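Local coordinates for oligopeptide-binding protein appA (PDB 1XOC) that binds oligopeptides as the receptor component of a permease that takes them up into Bacillus subtilis, at residues A[149-154]-A[420-425]; A[310-315]-A[472-477]. All coordinates share one frame; numbering follows the deposited sequence. Where two conformers were deposited one is given.

Contact 1 of 2, residues A[149-154]-A[420-425]; sequences YNNALD and SLSTFP
T423 OG1 and the carbonyl oxygen of N150 share one water, which lies 2.6 Å from T423 OG1 and donates to N150 O at 2.8 Å. The same threonine hydroxyl is hydrogen-bonded to the backbone of the bound peptide, so it is held by water and ligand together. Beside this bridge, F424 leans on the helix at its wider pi-type turn. Its CG is anti to the backbone N (chi1 -177°), which carries the ring to N150, whose amide is only 8° from parallel with it. N150 CB comes within 3.5 Å of F424 CD1, and N150 ND2 within 3.7 Å of F424 CE1, while that ND2 binds G146 O. The N151 amide is turned steeply to the ring, with ND2 near its plane at the edge and hydrogen-bonded to N147 OD1. An alanine in place of F424 would probably leave the N150 amide without its flat neighbour and open a gap beside the helix. N151 OD1, D154 OD1 and S422 OG, whose side chain was modelled in two conformers, also bind the peptide backbone. Helix and loop thus touch directly around F424 and converge on the ligand's main chain, a grip that should depend little on peptide sequence.

Contact 2 of 2, residues A[310-315]-A[472-477]; sequences IPESPL and QIYQKI
The Y474 ring receives a CH-pi contact from I310: CG2 sits over one face, 4.1 Å from the ring centroid and 13° off the normal, displaced toward the rim. With CG beside the backbone N and anti to the carbonyl carbon (chi1 -67°), the tyrosine reaches out from helix 463-480 to lie against the loop.

Apolar packing continues from there. P311 CG touches Y474 CD2 at 3.9 Å, approaching the ring obliquely, and lies equally far, 3.9 Å, from I477 CG2, so the proline rests against residues one helical turn apart. F485 and F431 close around P311 and I477. Farther out along the tyrosine, E312 meets the phenol end through its aliphatic part, with CB 3.6 Å from Y474 OH.

Most of the polar bonds lie within the loop. E312 OE1 accepts from S313 N at 2.9 Å, on its anti side and 30° out of the carboxylate plane. S313 OG in turn takes the N-H of L315 at 3.2 Å, an ST turn, and P311 centres an inverse gamma turn closed by a weak bond from E312 N to I310 O. Outside the pair, Y488 OH binds I310 O.

Carbon surfaces therefore do most of the holding between 310-315 and the helix, with a weak bond from Y474 OH to N318 O added farther along the same loop, while the carboxylate and the serine hydroxyl shape the loop.

In the fold
From the N terminus, helix 147-155 supplies the first half of contact 1; it is met 266 residues later by the loop that follows strand 414-420. Before that return, the chain passes through 310-315, whose own partner, helix 463-480, comes only after 420-425. The two closures therefore cross rather than nest. Their centres lie about 17 Å apart, and the loops adjoin: P425 packs on E312, and L421 on E312 and S313. A continuous path thus runs from helix 147-155 through both loops to helix 463-480. Contact 1 borders the peptide, whose strand pairs with S420, whereas contact 2 ties the neighbouring loop to helix 463-480.

Contact 1 of 2, residues A[149-154]-A[420-425]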
loop_
_atom_site.group_PDB
_atom_site.type_symbol
_atom_site.label_atom_id
_atom_site.label_comp_id
_atom_site.label_asym_id
_atom_site.label_seq_id
_atom_site.Cartn_x
_atom_site.Cartn_y
_atom_site.Cartn_z
ATOM N N TYR A 149 -11.800 12.715 -6.406
ATOM C CA TYR A 149 -12.119 12.027 -7.642
ATOM C C TYR A 149 -11.126 10.890 -7.928
ATOM O O TYR A 149 -11.499 9.832 -8.434
ATOM C CB TYR A 149 -12.144 13.044 -8.802
ATOM C CG TYR A 149 -12.468 12.407 -10.135
ATOM C CD1 TYR A 149 -11.452 11.976 -10.976
ATOM C CD2 TYR A 149 -13.782 12.159 -10.511
ATOM C CE1 TYR A 149 -11.747 11.348 -12.183
ATOM C CE2 TYR A 149 -14.079 11.508 -11.719
ATOM C CZ TYR A 149 -13.049 11.128 -12.537
ATOM O OH TYR A 149 -13.309 10.512 -13.737
ATOM N N ASN A 150 -9.842 11.131 -7.636
ATOM C CA ASN A 150 -8.785 10.277 -8.187
ATOM C C ASN A 150 -8.402 9.157 -7.256
ATOM O O ASN A 150 -7.770 8.197 -7.675
ATOM C CB ASN A 150 -7.550 11.095 -8.588
ATOM C CG ASN A 150 -7.817 12.009 -9.751
ATOM O OD1 ASN A 150 -7.840 11.566 -10.902
ATOM N ND2 ASN A 150 -8.022 13.294 -9.468
ATOM N N ASN A 151 -8.789 9.286 -6.004
ATOM C CA ASN A 151 -8.455 8.244 -5.008
ATOM C C ASN A 151 -9.644 7.723 -4.193
ATOM O O ASN A 151 -9.794 6.517 -4.020
ATOM C CB ASN A 151 -7.323 8.716 -4.088
ATOM C CG ASN A 151 -5.962 8.671 -4.741
ATOM O OD1 ASN A 151 -5.684 7.827 -5.605
ATOM N ND2 ASN A 151 -5.075 9.593 -4.323
ATOM N N ALA A 152 -10.505 8.608 -3.699
ATOM C CA ALA A 152 -11.608 8.173 -2.854
ATOM C C ALA A 152 -12.564 7.290 -3.621
ATOM O O ALA A 152 -13.014 6.249 -3.123
ATOM C CB ALA A 152 -12.374 9.342 -2.205
ATOM N N LEU A 153 -12.901 7.693 -4.847
ATOM C CA LEU A 153 -13.888 6.956 -5.652
ATOM C C LEU A 153 -13.467 5.530 -6.005
ATOM O O LEU A 153 -14.337 4.652 -6.162
ATOM C CB LEU A 153 -14.245 7.749 -6.943
ATOM C CG LEU A 153 -14.995 9.020 -6.636
ATOM C CD1 LEU A 153 -15.214 9.781 -7.946
ATOM C CD2 LEU A 153 -16.293 8.810 -5.961
ATOM N N ASP A 154 -12.178 5.289 -6.195
ATOM C CA ASP A 154 -11.762 3.942 -6.591
ATOM C C ASP A 154 -11.305 3.137 -5.384
ATOM O O ASP A 154 -11.078 1.947 -5.527
ATOM C CB ASP A 154 -10.714 3.892 -7.686
ATOM C CG ASP A 154 -9.480 4.619 -7.358
ATOM O OD1 ASP A 154 -8.534 4.559 -8.195
ATOM O OD2 ASP A 154 -9.420 5.309 -6.326
ATOM N N SER A 420 2.686 0.462 -1.298
ATOM C CA SER A 420 1.972 0.414 -2.589
ATOM C C SER A 420 1.365 1.797 -2.768
ATOM O O SER A 420 0.431 2.173 -2.082
ATOM C CB SER A 420 0.880 -0.640 -2.543
ATOM O OG SER A 420 0.136 -0.585 -3.732
ATOM N N LEU A 421 1.917 2.573 -3.688
ATOM C CA LEU A 421 1.607 3.977 -3.720
ATOM C C LEU A 421 0.247 4.276 -4.272
ATOM O O LEU A 421 -0.327 3.507 -5.015
ATOM C CB LEU A 421 2.680 4.718 -4.523
ATOM C CG LEU A 421 4.050 4.679 -3.839
ATOM C CD1 LEU A 421 5.166 5.025 -4.803
ATOM C CD2 LEU A 421 4.106 5.584 -2.615
ATOM N N SER A 422 -0.291 5.422 -3.888
ATOM C CA SER A 422 -1.507 5.889 -4.521
ATOM C C SER A 422 -1.256 6.156 -6.001
ATOM O O SER A 422 -0.168 6.624 -6.389
ATOM C CB SER A 422 -1.977 7.182 -3.868
ATOM O OG SER A 422 -3.227 7.540 -4.415
ATOM N N THR A 423 -2.272 5.917 -6.826
ATOM C CA THR A 423 -2.179 6.203 -8.261
ATOM C C THR A 423 -2.312 7.688 -8.559
ATOM O O THR A 423 -1.998 8.138 -9.665
ATOM C CB THR A 423 -3.242 5.416 -9.099
ATOM O OG1 THR A 423 -4.545 5.724 -8.634
ATOM C CG2 THR A 423 -3.046 3.927 -8.973
ATOM N N PHE A 424 -2.828 8.441 -7.590
ATOM C CA PHE A 424 -2.850 9.895 -7.653
ATOM C C PHE A 424 -1.779 10.398 -6.720
ATOM O O PHE A 424 -1.823 10.172 -5.518
ATOM C CB PHE A 424 -4.205 10.453 -7.247
ATOM C CG PHE A 424 -4.298 11.934 -7.353
ATOM C CD1 PHE A 424 -4.351 12.526 -8.592
ATOM C CD2 PHE A 424 -4.303 12.734 -6.217
ATOM C CE1 PHE A 424 -4.436 13.919 -8.728
ATOM C CE2 PHE A 424 -4.373 14.129 -6.349
ATOM C CZ PHE A 424 -4.441 14.703 -7.597
ATOM N N PRO A 425 -0.772 11.072 -7.273
ATOM C CA PRO A 425 0.424 11.392 -6.502
ATOM C C PRO A 425 0.185 12.550 -5.533
ATOM O O PRO A 425 0.017 13.685 -5.963
ATOM C CB PRO A 425 1.432 11.759 -7.595
ATOM C CG PRO A 425 0.598 12.366 -8.652
ATOM C CD PRO A 425 -0.675 11.560 -8.660
HETATM O O HOH W 1 -6.322 7.148 -9.799
#

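Contact 2 of 2, residues A[310-315]-A[472-477]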
loop_
_atom_site.group_PDB
_atom_site.type_symbol
_atom_site.label_atom_id
_atom_site.label_comp_id
_atom_site.label_asym_id
_atom_site.label_seq_id
_atom_site.Cartn_x
_atom_site.Cartn_y
_atom_site.Cartn_z
ATOM N N ILE A 310 13.673 9.420 -4.177
ATOM C CA ILE A 310 12.469 10.249 -4.173
ATOM C C ILE A 310 11.275 9.423 -3.667
ATOM O O ILE A 310 11.141 8.253 -4.032
ATOM C CB ILE A 310 12.235 10.763 -5.619
ATOM C CG1 ILE A 310 13.413 11.634 -6.025
ATOM C CG2 ILE A 310 10.929 11.519 -5.798
ATOM C CD1 ILE A 310 13.466 11.892 -7.475
ATOM N N PRO A 311 10.388 10.032 -2.838
ATOM C CA PRO A 311 9.204 9.325 -2.326
ATOM C C PRO A 311 8.070 9.214 -3.354
ATOM O O PRO A 311 6.904 9.513 -3.061
ATOM C CB PRO A 311 8.796 10.199 -1.124
ATOM C CG PRO A 311 9.161 11.541 -1.540
ATOM C CD PRO A 311 10.467 11.394 -2.281
ATOM N N GLU A 312 8.402 8.769 -4.554
ATOM C CA GLU A 312 7.397 8.606 -5.609
ATOM C C GLU A 312 7.933 7.606 -6.614
ATOM O O GLU A 312 9.135 7.445 -6.761
ATOM C CB GLU A 312 7.108 9.938 -6.292
ATOM C CG GLU A 312 5.947 9.892 -7.331
ATOM C CD GLU A 312 4.657 9.249 -6.780
ATOM O OE1 GLU A 312 4.418 8.048 -7.052
ATOM O OE2 GLU A 312 3.893 9.960 -6.078
ATOM N N SER A 313 7.034 6.906 -7.283
ATOM C CA SER A 313 7.430 5.905 -8.258
ATOM C C SER A 313 7.755 6.574 -9.591
ATOM O O SER A 313 7.044 7.499 -10.022
ATOM C CB SER A 313 6.266 4.966 -8.502
ATOM O OG SER A 313 6.581 4.048 -9.497
ATOM N N PRO A 314 8.812 6.094 -10.282
ATOM C CA PRO A 314 9.064 6.527 -11.674
ATOM C C PRO A 314 7.887 6.360 -12.629
ATOM O O PRO A 314 7.887 7.000 -13.675
ATOM C CB PRO A 314 10.245 5.658 -12.103
ATOM C CG PRO A 314 10.933 5.322 -10.803
ATOM C CD PRO A 314 9.867 5.206 -9.805
ATOM N N LEU A 315 6.891 5.556 -12.282
ATOM C CA LEU A 315 5.697 5.396 -13.099
ATOM C C LEU A 315 4.781 6.621 -13.046
ATOM O O LEU A 315 3.912 6.791 -13.900
ATOM C CB LEU A 315 4.899 4.137 -12.690
ATOM C CG LEU A 315 5.582 2.789 -12.951
ATOM C CD1 LEU A 315 4.738 1.676 -12.417
ATOM C CD2 LEU A 315 5.803 2.614 -14.436
ATOM N N GLN A 472 9.534 21.259 -4.851
ATOM C CA GLN A 472 9.904 21.774 -3.539
ATOM C C GLN A 472 9.597 20.802 -2.415
ATOM O O GLN A 472 10.336 20.728 -1.452
ATOM C CB GLN A 472 9.169 23.074 -3.242
ATOM C CG GLN A 472 9.506 24.200 -4.160
ATOM C CD GLN A 472 8.792 25.469 -3.758
ATOM O OE1 GLN A 472 8.935 25.936 -2.624
ATOM N NE2 GLN A 472 8.015 26.036 -4.679
ATOM N N ILE A 473 8.483 20.091 -2.516
ATOM C CA ILE A 473 8.094 19.123 -1.482
ATOM C C ILE A 473 9.084 17.958 -1.475
ATOM O O ILE A 473 9.573 17.555 -0.424
ATOM C CB ILE A 473 6.649 18.633 -1.695
ATOM C CG1 ILE A 473 5.668 19.758 -1.401
ATOM C CG2 ILE A 473 6.333 17.459 -0.777
ATOM C CD1 ILE A 473 4.246 19.543 -1.963
ATOM N N TYR A 474 9.386 17.429 -2.651
ATOM C CA TYR A 474 10.414 16.400 -2.781
ATOM C C TYR A 474 11.761 16.827 -2.205
ATOM O O TYR A 474 12.411 16.045 -1.520
ATOM C CB TYR A 474 10.582 16.033 -4.248
ATOM C CG TYR A 474 9.394 15.337 -4.854
ATOM C CD1 TYR A 474 9.036 15.582 -6.165
ATOM C CD2 TYR A 474 8.655 14.390 -4.136
ATOM C CE1 TYR A 474 7.970 14.938 -6.737
ATOM C CE2 TYR A 474 7.583 13.746 -4.703
ATOM C CZ TYR A 474 7.266 14.010 -6.004
ATOM O OH TYR A 474 6.213 13.391 -6.578
ATOM N N GLN A 475 12.192 18.057 -2.482
ATOM C CA GLN A 475 13.425 18.566 -1.890
ATOM C C GLN A 475 13.408 18.497 -0.372
ATOM O O GLN A 475 14.382 18.089 0.236
ATOM C CB GLN A 475 13.695 20.016 -2.310
ATOM C CG GLN A 475 14.207 20.164 -3.723
ATOM C CD GLN A 475 15.623 19.664 -3.923
ATOM O OE1 GLN A 475 16.068 19.517 -5.059
ATOM N NE2 GLN A 475 16.340 19.405 -2.830
ATOM N N LYS A 476 12.320 18.948 0.236
ATOM C CA LYS A 476 12.235 18.984 1.695
ATOM C C LYS A 476 12.219 17.575 2.287
ATOM O O LYS A 476 12.910 17.311 3.262
ATOM C CB LYS A 476 11.021 19.783 2.164
ATOM C CG LYS A 476 11.164 21.279 1.889
ATOM C CD LYS A 476 10.251 22.128 2.766
ATOM C CE LYS A 476 10.537 23.618 2.595
ATOM N NZ LYS A 476 11.872 24.041 3.128
ATOM N N ILE A 477 11.449 16.674 1.696
ATOM C CA ILE A 477 11.414 15.293 2.193
ATOM C C ILE A 477 12.783 14.632 2.032
ATOM O O ILE A 477 13.290 13.979 2.948
ATOM C CB ILE A 477 10.296 14.478 1.505
ATOM C CG1 ILE A 477 8.949 15.069 1.902
ATOM C CG2 ILE A 477 10.360 12.986 1.900
ATOM C CD1 ILE A 477 7.792 14.632 1.072
#